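Local coordinates for uncharacterized protein (Parabacteroides distasonis, PDB 3LM3), which is of unknown function but is probably a glycoside hydrolase or deacetylase acting on carbohydrate, at residues A[14-18]-A[328-333]; A[30-36]-A[110-114]; A[142-146]-A[164-168]; A[188-192]-A[277-281]. All coordinates share one frame; numbering follows the deposited sequence.

Interaction 1 of 4, residues A[14-18]-A[328-333]; sequences PLTIE and LWRKQY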
loop_
_atom_site.group_PDB
_atom_site.type_symbol
_atom_site.label_atom_id
_atom_site.label_comp_id
_atom_site.label_asym_id
_atom_site.label_seq_id
_atom_site.Cartn_x
_atom_site.Cartn_y
_atom_site.Cartn_z
ATOM N N PRO A 14 16.112 -8.471 10.253
ATOM C CA PRO A 14 17.338 -8.473 9.470
ATOM C C PRO A 14 17.944 -7.088 9.431
ATOM O O PRO A 14 17.260 -6.104 9.694
ATOM C CB PRO A 14 16.846 -8.852 8.079
ATOM C CG PRO A 14 15.533 -8.215 8.002
ATOM C CD PRO A 14 14.966 -8.104 9.404
ATOM N N LEU A 15 19.217 -7.020 9.103
ATOM C CA LEU A 15 19.917 -5.753 9.136
ATOM C C LEU A 15 19.958 -5.108 7.755
ATOM O O LEU A 15 20.319 -3.923 7.653
ATOM C CB LEU A 15 21.330 -5.935 9.718
ATOM C CG LEU A 15 21.431 -6.356 11.201
ATOM C CD1 LEU A 15 22.876 -6.275 11.690
ATOM C CD2 LEU A 15 20.513 -5.518 12.106
ATOM N N THR A 16 19.620 -5.852 6.687
ATOM C CA THR A 16 19.652 -5.275 5.340
ATOM C C THR A 16 18.497 -5.743 4.469
ATOM O O THR A 16 18.025 -6.873 4.592
ATOM C CB THR A 16 20.976 -5.572 4.610
ATOM O OG1 THR A 16 20.976 -4.954 3.311
ATOM C CG2 THR A 16 21.180 -7.077 4.463
ATOM N N ILE A 17 18.051 -4.853 3.587
ATOM C CA ILE A 17 17.004 -5.165 2.618
ATOM C C ILE A 17 17.480 -6.121 1.532
ATOM O O ILE A 17 16.722 -6.978 1.067
ATOM C CB ILE A 17 16.452 -3.858 1.998
ATOM C CG1 ILE A 17 15.148 -4.121 1.234
ATOM C CG2 ILE A 17 17.535 -3.150 1.151
ATOM C CD1 ILE A 17 14.452 -2.816 0.833
ATOM N N GLU A 18 18.768 -6.071 1.180
ATOM C CA GLU A 18 19.189 -6.784 -0.016
ATOM C C GLU A 18 19.155 -8.295 0.176
ATOM O O GLU A 18 19.607 -8.851 1.183
ATOM C CB GLU A 18 20.540 -6.292 -0.573
ATOM C CG GLU A 18 20.490 -4.854 -1.158
ATOM C CD GLU A 18 19.548 -4.724 -2.368
ATOM O OE1 GLU A 18 19.782 -5.437 -3.383
ATOM O OE2 GLU A 18 18.590 -3.914 -2.299
ATOM N N LEU A 328 14.760 0.183 6.468
ATOM C CA LEU A 328 15.708 -0.694 5.766
ATOM C C LEU A 328 15.927 -0.235 4.328
ATOM O O LEU A 328 17.057 -0.215 3.832
ATOM C CB LEU A 328 15.236 -2.159 5.761
ATOM C CG LEU A 328 15.405 -2.916 7.060
ATOM C CD1 LEU A 328 14.631 -4.234 7.007
ATOM C CD2 LEU A 328 16.911 -3.136 7.380
ATOM N N TRP A 329 14.856 0.166 3.654
ATOM C CA TRP A 329 14.957 0.657 2.288
ATOM C C TRP A 329 15.792 1.942 2.240
ATOM O O TRP A 329 16.713 2.069 1.438
ATOM C CB TRP A 329 13.569 0.833 1.669
ATOM C CG TRP A 329 13.597 1.164 0.224
ATOM C CD1 TRP A 329 13.510 0.298 -0.821
ATOM C CD2 TRP A 329 13.665 2.473 -0.354
ATOM N NE1 TRP A 329 13.551 0.976 -2.009
ATOM C CE2 TRP A 329 13.649 2.320 -1.748
ATOM C CE3 TRP A 329 13.752 3.763 0.182
ATOM C CZ2 TRP A 329 13.703 3.411 -2.629
ATOM C CZ3 TRP A 329 13.798 4.837 -0.683
ATOM C CH2 TRP A 329 13.769 4.658 -2.070
ATOM N N ARG A 330 15.504 2.858 3.145
ATOM C CA ARG A 330 16.177 4.159 3.223
ATOM C C ARG A 330 17.662 4.009 3.553
ATOM O O ARG A 330 18.471 4.858 3.156
ATOM C CB ARG A 330 15.460 4.982 4.301
ATOM C CG ARG A 330 16.013 6.363 4.557
ATOM C CD ARG A 330 14.944 7.218 5.297
ATOM N NE ARG A 330 15.491 8.520 5.689
ATOM C CZ ARG A 330 16.086 8.800 6.837
ATOM N NH1 ARG A 330 16.190 7.923 7.832
ATOM N NH2 ARG A 330 16.568 10.032 7.025
ATOM N N LYS A 331 18.025 2.953 4.263
ATOM C CA LYS A 331 19.431 2.693 4.556
ATOM C C LYS A 331 20.224 2.370 3.283
ATOM O O LYS A 331 21.407 2.735 3.180
ATOM C CB LYS A 331 19.540 1.564 5.580
ATOM C CG LYS A 331 20.939 1.245 6.041
ATOM C CD LYS A 331 20.931 0.604 7.421
ATOM C CE LYS A 331 20.301 -0.779 7.400
ATOM N NZ LYS A 331 20.722 -1.595 8.588
ATOM N N GLN A 332 19.574 1.709 2.338
ATOM C CA GLN A 332 20.223 1.240 1.108
ATOM C C GLN A 332 20.093 2.227 -0.053
ATOM O O GLN A 332 21.041 2.411 -0.821
ATOM C CB GLN A 332 19.627 -0.112 0.712
ATOM C CG GLN A 332 20.221 -0.746 -0.530
ATOM C CD GLN A 332 21.661 -1.163 -0.339
ATOM O OE1 GLN A 332 22.107 -1.401 0.773
ATOM N NE2 GLN A 332 22.402 -1.262 -1.440
ATOM N N TYR A 333 18.934 2.859 -0.185
ATOM C CA TYR A 333 18.611 3.698 -1.330
ATOM C C TYR A 333 18.537 5.132 -0.858
ATOM O O TYR A 333 17.718 5.452 0.000
ATOM C CB TYR A 333 17.243 3.273 -1.926
ATOM C CG TYR A 333 17.213 1.843 -2.449
ATOM C CD1 TYR A 333 17.579 1.574 -3.763
ATOM C CD2 TYR A 333 16.872 0.774 -1.643
ATOM C CE1 TYR A 333 17.592 0.260 -4.251
ATOM C CE2 TYR A 333 16.891 -0.548 -2.125
ATOM C CZ TYR A 333 17.251 -0.775 -3.431
ATOM O OH TYR A 333 17.277 -2.071 -3.909
HETATM O O HOH W 1 21.583 -1.684 3.347
HETATM O O HOH W 2 19.023 -2.110 4.174
#
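Lys-331 reaches across to Leu-15, its chain bent at chi3 (67°) so that NZ lies 2.5 Å from Leu-15 O, in the carbonyl plane; the lysine has two conformers, so this short bond is doubtful as a permanent link. A water bridges the backbones: it accepts from Ile-17 N at 3.0 Å and donates to Leu-328 O. At the other end, Tyr-333 OH and Glu-18 OE2 lie 2.8 Å apart, at best a weak bond, since the hydroxyl proton has another acceptor within reach, and here too the acid has a second conformer. Within 14-18, Thr-16 OG1 accepts from Glu-18 N (3.3 Å, 163°), an ST turn that curls the chain just before strand 21-29. That strand pairs in parallel with 318-320, whose following helix, 322-332, supplies the other side, so the contact seats the lead-in to one strand on the C-terminal end of a helix, as expected in a (beta/alpha)-barrel-like domain. Ile-17 and Leu-328 carry the apolar part. With CG1 swung opposite the backbone N (chi1 -167°), Ile-17 CD1 comes to the edge of the Trp-329 indole, 3.6 Å from Trp-329 CD1, while Ile-17 CG2 rests 3.7 Å from Gln-332 CB. Cutting Ile-17 back to an alanine would probably open a gap between the Trp-329 edge and the Gln-332 methylenes. Phe-22 of the strand backs Pro-14, Ile-17 and Leu-328 together, and Tyr-341 takes the indole N-H of Trp-329. On the Leu-15 side, Leu-328 CD2 packs against the Leu-15 carbonyl oxygen, and its CD1 lies 4.2 Å from Pro-14 CG.

Interaction 2 of 4, residues A[30-36]-A[110-114]; sequences RTTPWEV and PGYFP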
loop_
_atom_site.group_PDB
_atom_site.type_symbol
_atom_site.label_atom_id
_atom_site.label_comp_id
_atom_site.label_asym_id
_atom_site.label_seq_id
_atom_site.Cartn_x
_atom_site.Cartn_y
_atom_site.Cartn_z
ATOM N N ARG A 30 -10.204 1.537 14.891
ATOM C CA ARG A 30 -11.018 2.724 14.573
ATOM C C ARG A 30 -12.316 2.691 15.360
ATOM O O ARG A 30 -12.602 1.691 16.002
ATOM C CB ARG A 30 -11.282 2.789 13.057
ATOM C CG ARG A 30 -12.133 1.667 12.514
ATOM C CD ARG A 30 -11.899 1.422 11.045
ATOM N NE ARG A 30 -12.966 0.617 10.486
ATOM C CZ ARG A 30 -12.979 0.167 9.237
ATOM N NH1 ARG A 30 -11.945 0.374 8.432
ATOM N NH2 ARG A 30 -14.065 -0.495 8.809
ATOM N N THR A 31 -13.099 3.778 15.315
ATOM C CA THR A 31 -14.437 3.833 15.895
ATOM C C THR A 31 -15.511 3.868 14.820
ATOM O O THR A 31 -16.659 3.544 15.087
ATOM C CB THR A 31 -14.657 5.001 16.886
ATOM O OG1 THR A 31 -15.034 6.207 16.194
ATOM C CG2 THR A 31 -13.458 5.226 17.836
ATOM N N THR A 32 -15.158 4.307 13.628
ATOM C CA THR A 32 -16.030 4.320 12.440
ATOM C C THR A 32 -15.110 4.100 11.228
ATOM O O THR A 32 -13.873 4.236 11.361
ATOM C CB THR A 32 -16.800 5.650 12.275
ATOM O OG1 THR A 32 -15.874 6.702 11.949
ATOM C CG2 THR A 32 -17.576 6.045 13.512
ATOM N N PRO A 33 -15.650 3.731 10.046
ATOM C CA PRO A 33 -14.751 3.254 9.013
ATOM C C PRO A 33 -13.805 4.252 8.379
ATOM O O PRO A 33 -12.666 3.894 8.084
ATOM C CB PRO A 33 -15.692 2.675 7.944
ATOM C CG PRO A 33 -16.885 2.272 8.694
ATOM C CD PRO A 33 -17.041 3.315 9.775
ATOM N N TRP A 34 -14.263 5.483 8.165
ATOM C CA TRP A 34 -13.520 6.463 7.355
ATOM C C TRP A 34 -13.418 7.787 8.106
ATOM O O TRP A 34 -13.830 8.861 7.615
ATOM C CB TRP A 34 -14.222 6.691 6.005
ATOM C CG TRP A 34 -14.342 5.483 5.095
ATOM C CD1 TRP A 34 -13.619 4.344 5.134
ATOM C CD2 TRP A 34 -15.259 5.340 3.992
ATOM N NE1 TRP A 34 -14.024 3.481 4.114
ATOM C CE2 TRP A 34 -15.022 4.080 3.405
ATOM C CE3 TRP A 34 -16.241 6.168 3.440
ATOM C CZ2 TRP A 34 -15.745 3.613 2.302
ATOM C CZ3 TRP A 34 -16.967 5.696 2.334
ATOM C CH2 TRP A 34 -16.703 4.438 1.782
ATOM N N GLU A 35 -12.903 7.727 9.322
ATOM C CA GLU A 35 -12.803 8.917 10.168
ATOM C C GLU A 35 -11.411 9.530 9.989
ATOM O O GLU A 35 -10.434 9.174 10.651
ATOM C CB GLU A 35 -13.207 8.665 11.618
ATOM C CG GLU A 35 -12.473 7.483 12.293
ATOM C CD GLU A 35 -13.045 7.086 13.625
ATOM O OE1 GLU A 35 -14.149 7.578 14.022
ATOM O OE2 GLU A 35 -12.373 6.297 14.317
ATOM N N VAL A 36 -11.344 10.481 9.069
ATOM C CA VAL A 36 -10.085 11.164 8.755
ATOM C C VAL A 36 -9.728 12.213 9.789
ATOM O O VAL A 36 -8.568 12.627 9.881
ATOM C CB VAL A 36 -10.167 11.831 7.367
ATOM C CG1 VAL A 36 -10.327 10.775 6.240
ATOM C CG2 VAL A 36 -11.264 12.875 7.265
ATOM N N PRO A 110 -5.098 7.807 9.888
ATOM C CA PRO A 110 -6.196 8.782 9.791
ATOM C C PRO A 110 -7.261 8.458 8.741
ATOM O O PRO A 110 -7.555 9.278 7.877
ATOM C CB PRO A 110 -5.456 10.091 9.465
ATOM C CG PRO A 110 -4.223 9.675 8.825
ATOM C CD PRO A 110 -3.814 8.426 9.546
ATOM N N GLY A 111 -7.859 7.271 8.811
ATOM C CA GLY A 111 -9.123 7.022 8.090
ATOM C C GLY A 111 -9.060 6.973 6.582
ATOM O O GLY A 111 -10.052 7.266 5.911
ATOM N N TYR A 112 -7.902 6.601 6.075
ATOM C CA TYR A 112 -7.588 6.335 4.660
ATOM C C TYR A 112 -7.465 7.548 3.754
ATOM O O TYR A 112 -6.598 7.561 2.876
ATOM C CB TYR A 112 -8.607 5.382 4.017
ATOM C CG TYR A 112 -8.871 4.054 4.671
ATOM C CD1 TYR A 112 -8.048 2.970 4.476
ATOM C CD2 TYR A 112 -9.983 3.883 5.480
ATOM C CE1 TYR A 112 -8.367 1.711 5.062
ATOM C CE2 TYR A 112 -10.304 2.660 6.044
ATOM C CZ TYR A 112 -9.506 1.594 5.810
ATOM O OH TYR A 112 -9.880 0.372 6.344
ATOM N N PHE A 113 -8.349 8.528 3.942
ATOM C CA PHE A 113 -8.566 9.604 2.975
ATOM C C PHE A 113 -8.258 11.025 3.468
ATOM O O PHE A 113 -8.880 11.983 3.012
ATOM C CB PHE A 113 -10.025 9.546 2.488
ATOM C CG PHE A 113 -10.460 8.196 2.002
ATOM C CD1 PHE A 113 -9.842 7.593 0.917
ATOM C CD2 PHE A 113 -11.470 7.511 2.672
ATOM C CE1 PHE A 113 -10.238 6.318 0.501
ATOM C CE2 PHE A 113 -11.881 6.261 2.249
ATOM C CZ PHE A 113 -11.258 5.669 1.176
ATOM N N PRO A 114 -7.275 11.220 4.376
ATOM C CA PRO A 114 -7.224 12.554 4.989
ATOM C C PRO A 114 -6.953 13.711 4.024
ATOM O O PRO A 114 -7.603 14.778 4.149
ATOM C CB PRO A 114 -6.114 12.412 6.038
ATOM C CG PRO A 114 -5.299 11.318 5.596
ATOM C CD PRO A 114 -6.231 10.340 4.922
#
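Phe-113 pushes its edge into one face of the Trp-34 indole, a T-shaped pair with planes at 85° in which Phe-113 CE2 lies 3.8 Å from Trp-34 CG. The Phe-113 ring has one of its own faces covered by Tyr-112 CB, which stands over the ring centre. Tyr-112 completes this aromatic cluster from an oblique direction, with its CD2 3.7 Å from Trp-34 CD1. Both segments are loops that follow parallel strands, 21-29 and 105-108. In (beta/alpha)-barrel enzymes such loops usually build the active site, though no site is established here. The Arg-30 guanidinium carries Pro-33 CA on one face and meets Tyr-112 OH at its edge, 2.9 Å from NH1, the arginine and phenol planes 75° apart. Its chain runs extended beyond CG, and NE forms a salt bridge with Glu-47, while Tyr-112 OH bonds to Glu-287. The Glu-35 carboxylate pins the turn of 30-36 from inside: OE1 takes Thr-31 OG1 at 2.7 Å on its syn lone pair and Thr-32 OG1 from above the carboxylate plane, and OE2 accepts Thr-31 N. Thr-77 and Asn-79 add further bonds to the same carboxylate. The chains come so near at Gly-111 that a side-chain carbon there would collide with Glu-35 C, and its positive phi also suits glycine. Alongside, Val-36 CG1 touches both Gly-111 O and Phe-113 C, each 3.5 Å away, and the Val-36 CA-H points at Pro-110 O, 3.3 Å from CA, with 154° at the hydrogen.

Interaction 3 of 4, residues A[142-146]-A[164-168]; sequences YRPQS and ENIHV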
loop_
_atom_site.group_PDB
_atom_site.type_symbol
_atom_site.label_atom_id
_atom_site.label_comp_id
_atom_site.label_asym_id
_atom_site.label_seq_id
_atom_site.Cartn_x
_atom_site.Cartn_y
_atom_site.Cartn_z
ATOM N N TYR A 142 9.037 6.719 23.086
ATOM C CA TYR A 142 8.666 6.006 21.855
ATOM C C TYR A 142 8.175 6.961 20.783
ATOM O O TYR A 142 7.346 7.838 21.048
ATOM C CB TYR A 142 7.555 4.993 22.139
ATOM C CG TYR A 142 7.134 4.260 20.895
ATOM C CD1 TYR A 142 7.913 3.257 20.376
ATOM C CD2 TYR A 142 6.018 4.657 20.188
ATOM C CE1 TYR A 142 7.588 2.627 19.162
ATOM C CE2 TYR A 142 5.660 4.043 18.998
ATOM C CZ TYR A 142 6.448 3.031 18.485
ATOM O OH TYR A 142 6.106 2.440 17.315
ATOM N N ARG A 143 8.666 6.755 19.575
ATOM C CA ARG A 143 8.101 7.412 18.412
ATOM C C ARG A 143 7.982 6.380 17.298
ATOM O O ARG A 143 8.887 5.571 17.098
ATOM C CB ARG A 143 8.973 8.563 17.967
ATOM C CG ARG A 143 9.085 9.667 19.000
ATOM C CD ARG A 143 10.019 10.743 18.581
ATOM N NE ARG A 143 9.532 11.430 17.397
ATOM C CZ ARG A 143 8.611 12.370 17.396
ATOM N NH1 ARG A 143 8.014 12.741 18.527
ATOM N NH2 ARG A 143 8.260 12.914 16.246
ATOM N N PRO A 144 6.859 6.385 16.565
ATOM C CA PRO A 144 6.747 5.445 15.465
ATOM C C PRO A 144 7.747 5.765 14.343
ATOM O O PRO A 144 8.218 6.901 14.251
ATOM C CB PRO A 144 5.292 5.630 15.023
ATOM C CG PRO A 144 5.015 7.024 15.287
ATOM C CD PRO A 144 5.716 7.306 16.616
ATOM N N GLN A 145 8.062 4.787 13.510
ATOM C CA GLN A 145 8.940 5.008 12.365
ATOM C C GLN A 145 8.147 5.318 11.095
ATOM O O GLN A 145 8.742 5.739 10.115
ATOM C CB GLN A 145 9.829 3.791 12.138
ATOM C CG GLN A 145 10.870 3.605 13.219
ATOM C CD GLN A 145 11.698 2.363 12.996
ATOM O OE1 GLN A 145 11.161 1.259 13.008
ATOM N NE2 GLN A 145 13.007 2.533 12.789
ATOM N N SER A 146 6.817 5.153 11.115
ATOM C CA SER A 146 5.962 5.450 9.952
ATOM C C SER A 146 4.654 6.049 10.428
ATOM O O SER A 146 4.353 5.989 11.647
ATOM C CB SER A 146 5.658 4.165 9.163
ATOM O OG SER A 146 4.808 3.299 9.885
ATOM N N GLU A 164 8.837 16.203 12.191
ATOM C CA GLU A 164 8.671 15.086 13.129
ATOM C C GLU A 164 9.790 14.056 13.087
ATOM O O GLU A 164 9.780 13.093 13.862
ATOM C CB GLU A 164 7.290 14.426 12.946
ATOM C CG GLU A 164 6.126 15.342 13.321
ATOM C CD GLU A 164 5.983 15.597 14.827
ATOM O OE1 GLU A 164 6.784 15.136 15.657
ATOM O OE2 GLU A 164 5.031 16.306 15.202
ATOM N N ASN A 165 10.762 14.245 12.191
ATOM C CA ASN A 165 11.850 13.302 12.030
ATOM C C ASN A 165 11.333 11.869 11.841
ATOM O O ASN A 165 11.867 10.893 12.417
ATOM C CB ASN A 165 12.816 13.411 13.226
ATOM C CG ASN A 165 14.149 12.743 12.976
ATOM O OD1 ASN A 165 14.634 12.652 11.840
ATOM N ND2 ASN A 165 14.774 12.292 14.061
ATOM N N ILE A 166 10.276 11.738 11.021
ATOM C CA ILE A 166 9.703 10.440 10.637
ATOM C C ILE A 166 9.860 10.352 9.141
ATOM O O ILE A 166 9.471 11.266 8.432
ATOM C CB ILE A 166 8.249 10.299 11.082
ATOM C CG1 ILE A 166 8.205 10.113 12.599
ATOM C CG2 ILE A 166 7.566 9.134 10.309
ATOM C CD1 ILE A 166 6.792 10.208 13.189
ATOM N N HIS A 167 10.486 9.271 8.672
ATOM C CA HIS A 167 10.997 9.203 7.310
ATOM C C HIS A 167 10.398 8.034 6.523
ATOM O O HIS A 167 10.931 7.666 5.483
ATOM C CB HIS A 167 12.529 9.136 7.296
ATOM C CG HIS A 167 13.160 10.326 7.940
ATOM N ND1 HIS A 167 13.309 11.530 7.285
ATOM C CD2 HIS A 167 13.631 10.515 9.195
ATOM C CE1 HIS A 167 13.878 12.404 8.108
ATOM N NE2 HIS A 167 14.039 11.829 9.287
ATOM N N VAL A 168 9.275 7.499 7.012
ATOM C CA VAL A 168 8.522 6.494 6.275
ATOM C C VAL A 168 7.041 6.843 6.399
ATOM O O VAL A 168 6.576 7.229 7.480
ATOM C CB VAL A 168 8.755 5.089 6.848
ATOM C CG1 VAL A 168 7.963 4.004 6.036
ATOM C CG2 VAL A 168 10.242 4.796 6.890
HETATM O O HOH W 3 10.991 10.398 15.194
HETATM O O HOH W 4 11.154 6.938 10.262
#
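Ser-146 and Val-168 mark where the two segments come closest, their CA atoms 4.6 Å apart, as the chains run roughly alongside each other with end-to-end directions 40° apart. They lead into strands 146-148 and 168-172, parallel neighbours joined through helix 154-163: a beta-alpha-beta unit, with this contact at the N-terminal ends of its strands. Asn-165, with positive phi, turns the chain out of the helix. Between the backbones, Ser-146 CA-H points at Val-168 O, 3.1 Å from CA, and one water donates to Gln-145 O at 2.7 Å and accepts from His-167 N. Farther back, Arg-143 reaches over to Glu-164. Bent at chi3 (64°), its chain brings NH2 to two acceptors of that residue, a salt bridge to OE1 at 2.7 Å and a hydrogen bond to Glu-164 O at 2.8 Å. The guanidinium and carboxylate planes are only 16° apart, and OE1 is met on its anti side; Glu-164 OE2 goes to Ser-128. A second water joins Arg-143 NE to Asn-165 O. Beneath these charges Ile-166 fills the interval, CG1 3.6 Å from Pro-144 O and CD1 against Pro-144 CG, with Ile-131 of helix 120-138 behind. The imidazole of His-167 is pinned at both nitrogens: ND1 bonds to Asp-211 O, and NE2 donates to Asn-165 OD1 at 2.7 Å, the oxygen lying in the ring plane.

Interaction 4 of 4, residues A[188-192]-A[277-281]; sequences PSYPF and NGFGW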
loop_
_atom_site.group_PDB
_atom_site.type_symbol
_atom_site.label_atom_id
_atom_site.label_comp_id
_atom_site.label_asym_id
_atom_site.label_seq_id
_atom_site.Cartn_x
_atom_site.Cartn_y
_atom_site.Cartn_z
ATOM N N PRO A 188 4.897 4.723 -8.689
ATOM C CA PRO A 188 5.477 3.390 -8.512
ATOM C C PRO A 188 4.780 2.643 -7.399
ATOM O O PRO A 188 4.209 3.249 -6.497
ATOM C CB PRO A 188 6.945 3.666 -8.100
ATOM C CG PRO A 188 7.195 5.104 -8.562
ATOM C CD PRO A 188 5.866 5.790 -8.336
ATOM N N SER A 189 4.817 1.313 -7.460
ATOM C CA SER A 189 4.238 0.485 -6.418
ATOM C C SER A 189 5.253 0.085 -5.369
ATOM O O SER A 189 4.867 -0.345 -4.292
ATOM C CB SER A 189 3.567 -0.733 -7.005
ATOM O OG SER A 189 4.501 -1.643 -7.534
ATOM N N TYR A 190 6.531 0.194 -5.665
ATOM C CA TYR A 190 7.591 -0.082 -4.697
ATOM C C TYR A 190 8.113 1.244 -4.165
ATOM O O TYR A 190 7.680 2.334 -4.613
ATOM C CB TYR A 190 8.690 -0.957 -5.315
ATOM C CG TYR A 190 8.638 -2.457 -4.986
ATOM C CD1 TYR A 190 7.439 -3.112 -4.685
ATOM C CD2 TYR A 190 9.806 -3.208 -5.046
ATOM C CE1 TYR A 190 7.423 -4.462 -4.395
ATOM C CE2 TYR A 190 9.804 -4.568 -4.760
ATOM C CZ TYR A 190 8.603 -5.196 -4.453
ATOM O OH TYR A 190 8.583 -6.571 -4.257
ATOM N N PRO A 191 9.012 1.186 -3.170
ATOM C CA PRO A 191 9.281 2.404 -2.404
ATOM C C PRO A 191 10.021 3.454 -3.205
ATOM O O PRO A 191 10.837 3.143 -4.081
ATOM C CB PRO A 191 10.146 1.912 -1.253
ATOM C CG PRO A 191 9.682 0.472 -1.091
ATOM C CD PRO A 191 9.535 -0.022 -2.496
ATOM N N PHE A 192 9.712 4.719 -2.917
ATOM C CA PHE A 192 10.378 5.847 -3.563
ATOM C C PHE A 192 10.332 7.067 -2.659
ATOM O O PHE A 192 9.518 7.125 -1.740
ATOM C CB PHE A 192 9.729 6.186 -4.923
ATOM C CG PHE A 192 8.266 6.615 -4.831
ATOM C CD1 PHE A 192 7.270 5.674 -4.692
ATOM C CD2 PHE A 192 7.901 7.961 -4.888
ATOM C CE1 PHE A 192 5.941 6.043 -4.613
ATOM C CE2 PHE A 192 6.562 8.336 -4.791
ATOM C CZ PHE A 192 5.589 7.384 -4.639
ATOM N N ASN A 277 14.676 -7.410 -8.769
ATOM C CA ASN A 277 14.818 -6.161 -7.993
ATOM C C ASN A 277 15.810 -6.227 -6.853
ATOM O O ASN A 277 16.140 -5.201 -6.272
ATOM C CB ASN A 277 13.446 -5.732 -7.473
ATOM C CG ASN A 277 12.473 -5.495 -8.613
ATOM O OD1 ASN A 277 12.873 -4.884 -9.623
ATOM N ND2 ASN A 277 11.230 -6.010 -8.493
ATOM N N GLY A 278 16.197 -7.428 -6.465
ATOM C CA GLY A 278 17.151 -7.615 -5.394
ATOM C C GLY A 278 16.540 -7.811 -4.019
ATOM O O GLY A 278 17.238 -8.173 -3.075
ATOM N N PHE A 279 15.246 -7.541 -3.879
ATOM C CA PHE A 279 14.513 -7.824 -2.645
ATOM C C PHE A 279 13.066 -8.040 -3.076
ATOM O O PHE A 279 12.701 -7.711 -4.224
ATOM C CB PHE A 279 14.580 -6.684 -1.613
ATOM C CG PHE A 279 13.901 -5.398 -2.036
ATOM C CD1 PHE A 279 14.581 -4.437 -2.761
ATOM C CD2 PHE A 279 12.599 -5.142 -1.663
ATOM C CE1 PHE A 279 13.955 -3.238 -3.142
ATOM C CE2 PHE A 279 11.971 -3.967 -2.044
ATOM C CZ PHE A 279 12.652 -3.015 -2.776
ATOM N N GLY A 280 12.250 -8.565 -2.160
ATOM C CA GLY A 280 10.807 -8.659 -2.401
ATOM C C GLY A 280 10.068 -8.111 -1.207
ATOM O O GLY A 280 10.487 -8.343 -0.078
ATOM N N TRP A 281 8.945 -7.441 -1.461
ATOM C CA TRP A 281 8.167 -6.816 -0.400
ATOM C C TRP A 281 6.676 -6.905 -0.710
ATOM O O TRP A 281 6.240 -6.549 -1.810
ATOM C CB TRP A 281 8.576 -5.349 -0.250
ATOM C CG TRP A 281 7.663 -4.550 0.647
ATOM C CD1 TRP A 281 7.309 -4.828 1.941
ATOM C CD2 TRP A 281 6.965 -3.354 0.280
ATOM N NE1 TRP A 281 6.440 -3.852 2.400
ATOM C CE2 TRP A 281 6.189 -2.964 1.388
ATOM C CE3 TRP A 281 6.906 -2.586 -0.887
ATOM C CZ2 TRP A 281 5.388 -1.820 1.386
ATOM C CZ3 TRP A 281 6.102 -1.484 -0.896
ATOM C CH2 TRP A 281 5.358 -1.099 0.224
#
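Strand 280-287, which belongs to the parallel sheet of the barrel-like domain, begins beneath the loop 188-192, and Tyr-190 of that loop lies in an aromatic cluster with Phe-279 and Trp-281. The Tyr-190 and Phe-279 rings are nearly parallel (18°) but slid apart so that they barely overlap; their CE2 atoms meet at 3.5 Å. Trp-281 comes in with its six-membered ring at an oblique tilt, and Tyr-190 CD1 sits at the indole edge, 3.9 Å from Trp-281 CE3. Pro-191 packs its CD against that same CE3 at 4.0 Å. The phenol tip reaches the backbone: Trp-281 N donates to Tyr-190 OH at 3.0 Å and 155°. To get there the tyrosine adopts a chi1 of -100°, away from the staggered positions. His-269 ND1 also bonds to this hydroxyl, and Phe-343 and Tyr-341 make edge-to-face pairs with the Tyr-190 ring. A phenylalanine in place of Tyr-190 would probably keep most of the ring packing but leave the Trp-281 N-H and His-269 ND1 without their shared mate. Trp-281 is held independently by Thr-24 at NE1 and by a ring stack on Phe-325. The hydroxyl thus takes the strand N-H and is joined to an imidazole within a buried, largely aromatic setting, which would probably favour a neutral phenol.

How the interactions relate
Interactions 1 and 4 work on neighbouring elements: Trp-329 of helix 322-332 touches Pro-191, and Tyr-333, just past its end, touches Phe-279, and Ile-17 O packs on Phe-279 CB, their centres about 11 Å apart. Interaction 4 is buried and mainly aromatic, whereas interaction 1 is partly buried and leans on water and on polar side chains modelled in two conformers. Interaction 3 joins the group through Arg-330 against His-167; it is partly buried, with a salt bridge as its chief link. Interaction 2, also buried and aromatic, touches none of the others and lies across the chain's centre from interactions 1 and 4, at the loops following two strands, while interactions 1, 3 and 4 gather where strands begin.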